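PDB 6EU8: putative heme binding protein, which probably binds heme, as a member of the HmuY-like family from Tannerella forsythia, captured here in its heme-free form. Local coordinates for residues Val28-Gly33 with Ser168-Lys173; Thr97-Gly102 with Val161-Asp166. All coordinates share one frame; numbering follows the deposited sequence. Where two conformers were deposited one is given.

How the contacts relate
Contacts 1 and 2 use neighbouring strands of the large antiparallel sheet, 169-178 and 160-163 respectively, and their centres lie about 11 Å apart. Contact 1 is buried: the loop after strand 24-28 packs aliphatic carbons against strand 169-178. Contact 2 is partly buried and lies farther from the chain centre, about 18 Å against about 13 Å. There the loop between strands 84-87 and 105-111 meets strand 160-163 through apolar groups and a lysine chain. A well-defined water link is found in contact 2; the one in contact 1 is doubtful. The backbone pairing of Ala170 with Val162 joins them, and Leu30 of contact 1 touches Phe164 of segment 161-166.

Contact 1: Val28-Gly33 with Ser168-Lys173; sequences VNLETG and SYAKIK
A single methyl, CD1 of Leu30, makes all the direct side-chain contact between the loop 28-33 and the strand residues 168-173. The loop begins with an Asx motif at Asn29 and joins strands 24-28 and 35-39 of the four-stranded antiparallel sheet. Its partner, strand 169-178, belongs to the large antiparallel sheet, so the contact joins two sheets of the HmuY fold.

Leu30 CD1 lies 4.1 Å from Ala170 CB. It reaches Ile172 CD1 more loosely, at 4.5 Å. Ala170 and Ile172 alternate with Tyr169 and Lys171 along the strand, and their CB atoms face the loop. In Leu30, chi1 (-60°) sets CG beside the backbone N and anti to the carbonyl carbon. The extended chi2 (167°) then sends CD1 on across the gap to these two residues. Phe193 also touches the Leu30 side chain and extends the apolar packing. Beside this patch a water lies between Glu31 and Ser168, but the link is doubtful.

The loop backbone is held by polar bonds. Outside the two segments, Leu30 N bonds to His70 ND1 and Leu30 O to Tyr191 OH, so both polar backbone atoms of this buried residue have partners. Within the loop, Glu31 N gives Asn29 OD1 a weak bond. The same oxygen accepts a straighter one from Thr32 N at 2.9 Å, with an N-H...O angle of 165°, and this donor sits above the carbonyl plane of Asn29.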
loop_
_atom_site.group_PDB
_atom_site.type_symbol
_atom_site.label_atom_id
_atom_site.label_comp_id
_atom_site.label_asym_id
_atom_site.label_seq_id
_atom_site.Cartn_x
_atom_site.Cartn_y
_atom_site.Cartn_z
ATOM N N VAL A 28 -2.834 -8.023 2.229
ATOM C CA VAL A 28 -4.070 -8.394 1.492
ATOM C C VAL A 28 -3.807 -9.522 0.486
ATOM O O VAL A 28 -2.956 -9.398 -0.390
ATOM C CB VAL A 28 -4.666 -7.186 0.708
ATOM C CG1 VAL A 28 -6.012 -7.528 0.032
ATOM C CG2 VAL A 28 -4.822 -5.958 1.611
ATOM N N ASN A 29 -4.586 -10.621 0.624
ATOM C CA ASN A 29 -4.625 -11.716 -0.344
ATOM C C ASN A 29 -5.785 -11.478 -1.319
ATOM O O ASN A 29 -6.958 -11.526 -0.911
ATOM C CB ASN A 29 -4.843 -13.041 0.404
ATOM C CG ASN A 29 -4.667 -14.257 -0.486
ATOM O OD1 ASN A 29 -5.188 -14.305 -1.598
ATOM N ND2 ASN A 29 -3.921 -15.246 -0.001
ATOM N N LEU A 30 -5.455 -11.148 -2.553
ATOM C CA LEU A 30 -6.448 -10.859 -3.599
ATOM C C LEU A 30 -7.131 -12.112 -4.148
ATOM O O LEU A 30 -8.238 -12.014 -4.698
ATOM C CB LEU A 30 -5.805 -10.075 -4.727
ATOM C CG LEU A 30 -5.197 -8.723 -4.339
ATOM C CD1 LEU A 30 -4.327 -8.184 -5.464
ATOM C CD2 LEU A 30 -6.309 -7.739 -3.968
ATOM N N GLU A 31 -6.486 -13.276 -3.991
ATOM C CA GLU A 31 -7.069 -14.539 -4.467
ATOM C C GLU A 31 -8.202 -14.958 -3.531
ATOM O O GLU A 31 -9.295 -15.280 -3.989
ATOM C CB GLU A 31 -6.005 -15.647 -4.609
ATOM C CG GLU A 31 -6.560 -16.963 -5.204
ATOM C CD GLU A 31 -5.509 -17.947 -5.706
ATOM O OE1 GLU A 31 -4.289 -17.772 -5.486
ATOM O OE2 GLU A 31 -5.920 -18.933 -6.351
ATOM N N THR A 32 -7.940 -14.932 -2.226
ATOM C CA THR A 32 -8.878 -15.391 -1.200
ATOM C C THR A 32 -9.698 -14.303 -0.507
ATOM O O THR A 32 -10.709 -14.597 0.128
ATOM C CB THR A 32 -8.131 -16.133 -0.073
ATOM O OG1 THR A 32 -7.246 -15.225 0.610
ATOM C CG2 THR A 32 -7.342 -17.311 -0.621
ATOM N N GLY A 33 -9.239 -13.055 -0.579
ATOM C CA GLY A 33 -9.848 -11.966 0.176
ATOM C C GLY A 33 -9.432 -11.804 1.638
ATOM O O GLY A 33 -9.901 -10.881 2.305
ATOM N N SER A 168 0.794 -14.857 -11.019
ATOM C CA SER A 168 -0.530 -14.252 -11.060
ATOM C C SER A 168 -0.387 -12.760 -11.348
ATOM O O SER A 168 0.723 -12.216 -11.422
ATOM C CB SER A 168 -1.267 -14.464 -9.744
ATOM O OG SER A 168 -1.551 -15.837 -9.505
ATOM N N TYR A 169 -1.521 -12.126 -11.599
ATOM C CA TYR A 169 -1.571 -10.660 -11.795
ATOM C C TYR A 169 -2.964 -10.115 -11.532
ATOM O O TYR A 169 -3.944 -10.843 -11.548
ATOM C CB TYR A 169 -1.074 -10.265 -13.185
ATOM C CG TYR A 169 -1.894 -10.811 -14.331
ATOM C CD1 TYR A 169 -1.592 -12.060 -14.900
ATOM C CD2 TYR A 169 -2.929 -10.063 -14.898
ATOM C CE1 TYR A 169 -2.329 -12.546 -15.975
ATOM C CE2 TYR A 169 -3.683 -10.560 -15.961
ATOM C CZ TYR A 169 -3.372 -11.793 -16.495
ATOM O OH TYR A 169 -4.107 -12.290 -17.562
ATOM N N ALA A 170 -3.028 -8.819 -11.200
ATOM C CA ALA A 170 -4.316 -8.132 -11.022
ATOM C C ALA A 170 -4.343 -6.792 -11.730
ATOM O O ALA A 170 -3.321 -6.096 -11.853
ATOM C CB ALA A 170 -4.614 -7.930 -9.561
ATOM N N LYS A 171 -5.550 -6.471 -12.209
ATOM C CA LYS A 171 -5.948 -5.108 -12.577
ATOM C C LYS A 171 -6.608 -4.497 -11.366
ATOM O O LYS A 171 -7.520 -5.090 -10.773
ATOM C CB LYS A 171 -6.959 -5.151 -13.727
ATOM C CG LYS A 171 -6.487 -5.914 -14.963
ATOM C CD LYS A 171 -7.638 -6.013 -15.954
ATOM C CE LYS A 171 -7.546 -7.230 -16.852
ATOM N NZ LYS A 171 -8.784 -7.263 -17.697
ATOM N N ILE A 172 -6.172 -3.285 -10.985
ATOM C CA ILE A 172 -6.675 -2.611 -9.783
ATOM C C ILE A 172 -7.089 -1.158 -10.099
ATOM O O ILE A 172 -6.329 -0.443 -10.746
ATOM C CB ILE A 172 -5.590 -2.599 -8.664
ATOM C CG1 ILE A 172 -5.090 -4.029 -8.321
ATOM C CG2 ILE A 172 -6.134 -1.901 -7.429
ATOM C CD1 ILE A 172 -3.956 -4.101 -7.297
ATOM N N LYS A 173 -8.299 -0.785 -9.688
ATOM C CA LYS A 173 -8.769 0.608 -9.776
ATOM C C LYS A 173 -9.175 1.050 -8.382
ATOM O O LYS A 173 -10.107 0.511 -7.778
ATOM C CB LYS A 173 -9.963 0.731 -10.741
ATOM C CG LYS A 173 -10.410 2.185 -10.938
ATOM C CD LYS A 173 -10.814 2.497 -12.371
ATOM C CE LYS A 173 -11.600 3.809 -12.459
ATOM N NZ LYS A 173 -11.270 4.600 -13.684
HETATM O O HOH W 1 -2.354 -17.720 -8.111
#

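Contact 2: Thr97-Gly102 with Val161-Asp166; sequences TGLPAG and VVKFKD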
loop_
_atom_site.group_PDB
_atom_site.type_symbol
_atom_site.label_atom_id
_atom_site.label_comp_id
_atom_site.label_asym_id
_atom_site.label_seq_id
_atom_site.Cartn_x
_atom_site.Cartn_y
_atom_site.Cartn_z
ATOM N N THR A 97 -6.348 -5.589 -22.000
ATOM C CA THR A 97 -6.521 -6.939 -22.536
ATOM C C THR A 97 -5.346 -7.781 -22.072
ATOM O O THR A 97 -4.197 -7.515 -22.432
ATOM C CB THR A 97 -6.705 -6.962 -24.079
ATOM O OG1 THR A 97 -5.750 -6.108 -24.717
ATOM C CG2 THR A 97 -8.114 -6.483 -24.445
ATOM N N GLY A 98 -5.645 -8.767 -21.231
ATOM C CA GLY A 98 -4.628 -9.690 -20.730
ATOM C C GLY A 98 -3.624 -8.995 -19.837
ATOM O O GLY A 98 -3.946 -7.995 -19.190
ATOM N N LEU A 99 -2.411 -9.535 -19.803
ATOM C CA LEU A 99 -1.306 -8.943 -19.078
ATOM C C LEU A 99 -0.548 -8.049 -20.051
ATOM O O LEU A 99 0.122 -8.560 -20.959
ATOM C CB LEU A 99 -0.379 -10.036 -18.530
ATOM C CG LEU A 99 0.873 -9.624 -17.759
ATOM C CD1 LEU A 99 0.530 -8.793 -16.527
ATOM C CD2 LEU A 99 1.622 -10.884 -17.348
ATOM N N PRO A 100 -0.659 -6.717 -19.899
ATOM C CA PRO A 100 0.011 -5.888 -20.887
ATOM C C PRO A 100 1.513 -5.915 -20.746
ATOM O O PRO A 100 2.044 -6.145 -19.648
ATOM C CB PRO A 100 -0.510 -4.471 -20.597
ATOM C CG PRO A 100 -1.576 -4.620 -19.579
ATOM C CD PRO A 100 -1.290 -5.890 -18.854
ATOM N N ALA A 101 2.190 -5.687 -21.864
ATOM C CA ALA A 101 3.612 -5.416 -21.854
ATOM C C ALA A 101 3.806 -4.004 -21.345
ATOM O O ALA A 101 2.885 -3.186 -21.410
ATOM C CB ALA A 101 4.193 -5.556 -23.253
ATOM N N GLY A 102 5.004 -3.722 -20.844
ATOM C CA GLY A 102 5.319 -2.414 -20.265
ATOM C C GLY A 102 6.556 -2.425 -19.377
ATOM O O GLY A 102 7.197 -3.468 -19.195
ATOM N N VAL A 161 -1.829 -2.287 -13.210
ATOM C CA VAL A 161 -1.621 -3.732 -13.320
ATOM C C VAL A 161 -0.407 -4.114 -12.471
ATOM O O VAL A 161 0.658 -3.517 -12.594
ATOM C CB VAL A 161 -1.460 -4.208 -14.777
ATOM C CG1 VAL A 161 -1.288 -5.735 -14.782
ATOM C CG2 VAL A 161 -2.690 -3.805 -15.622
ATOM N N VAL A 162 -0.589 -5.123 -11.631
ATOM C CA VAL A 162 0.453 -5.627 -10.747
ATOM C C VAL A 162 0.689 -7.116 -11.038
ATOM O O VAL A 162 -0.267 -7.892 -11.020
ATOM C CB VAL A 162 0.071 -5.463 -9.263
ATOM C CG1 VAL A 162 1.279 -5.701 -8.375
ATOM C CG2 VAL A 162 -0.487 -4.057 -8.977
ATOM N N LYS A 163 1.956 -7.464 -11.257
ATOM C CA LYS A 163 2.413 -8.869 -11.452
ATOM C C LYS A 163 3.019 -9.387 -10.167
ATOM O O LYS A 163 3.884 -8.694 -9.571
ATOM C CB LYS A 163 3.511 -8.947 -12.529
ATOM C CG LYS A 163 3.106 -8.514 -13.923
ATOM C CD LYS A 163 4.287 -8.154 -14.837
ATOM C CE LYS A 163 5.032 -9.357 -15.373
ATOM N NZ LYS A 163 5.780 -8.962 -16.597
ATOM N N PHE A 164 2.613 -10.602 -9.745
ATOM C CA PHE A 164 3.011 -11.187 -8.456
ATOM C C PHE A 164 4.051 -12.307 -8.581
ATOM O O PHE A 164 4.293 -12.810 -9.689
ATOM C CB PHE A 164 1.776 -11.635 -7.684
ATOM C CG PHE A 164 0.810 -10.506 -7.432
ATOM C CD1 PHE A 164 1.182 -9.454 -6.595
ATOM C CD2 PHE A 164 -0.432 -10.464 -8.057
ATOM C CE1 PHE A 164 0.324 -8.381 -6.395
ATOM C CE2 PHE A 164 -1.308 -9.401 -7.842
ATOM C CZ PHE A 164 -0.918 -8.355 -7.011
ATOM N N LYS A 165 4.678 -12.645 -7.444
ATOM C CA LYS A 165 5.844 -13.542 -7.420
ATOM C C LYS A 165 5.549 -14.969 -7.897
ATOM O O LYS A 165 6.483 -15.667 -8.320
ATOM C CB LYS A 165 6.511 -13.570 -6.036
ATOM C CG LYS A 165 5.714 -14.225 -4.927
ATOM C CD LYS A 165 6.416 -14.097 -3.585
ATOM C CE LYS A 165 5.600 -14.767 -2.487
ATOM N NZ LYS A 165 6.474 -15.347 -1.423
ATOM N N ASP A 166 4.279 -15.383 -7.832
ATOM C CA ASP A 166 3.836 -16.676 -8.402
ATOM C C ASP A 166 3.385 -16.668 -9.888
ATOM O O ASP A 166 2.933 -17.699 -10.405
ATOM C CB ASP A 166 2.772 -17.326 -7.498
ATOM C CG ASP A 166 1.428 -16.631 -7.553
ATOM O OD1 ASP A 166 1.403 -15.430 -7.920
ATOM O OD2 ASP A 166 0.413 -17.284 -7.202
HETATM O O HOH W 2 4.139 -8.226 -19.192
#
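In Leu99, chi1 (179°) extends the side chain away from the backbone N, and chi2 (59°) turns CD1 to Val161 and Lys163. The Lys163 chain bends at chi3 (76°), and its end comes to lie where NZ binds a water beside Pro100 O. These residues join the loop 97-102, between strands 84-87 and 105-111, to strand 160-163 of the large antiparallel sheet. In this part of the HmuY fold the loop packs on side chains of an inner strand of the sheet, and the contact is partly buried.

Leu99 CD1 does the touching from its side of the contact. It meets Lys163 CG at 3.7 Å and Val161 CG1 at 4.0 Å. The methyl thus rests on the aliphatic part of the lysine. The Leu99 and Lys163 side chains cross at about a right angle. Pro100 approaches Val161 tip to tip. Its CD lies 4.1 Å from Val161 CG1 and just as near CG2, while its CG approaches only CG2. Both methyls of Val161 therefore face the proline ring. Val161 is the buried residue among the four; Leu99 is exposed, and the other two are partly so.

Backbone bonds tie the strand to strand 84-87. Val161 pairs with Ile86 and Lys163 with Glu84. Tyr104 joins the loop to the lysine: its OH bonds to Pro100 O, and its ring makes a cation-pi contact with Lys163.

The water gives a second link between the loop and the charged end of the lysine. It donates to Pro100 O at 3.0 Å and accepts from Lys163 NZ at 3.2 Å.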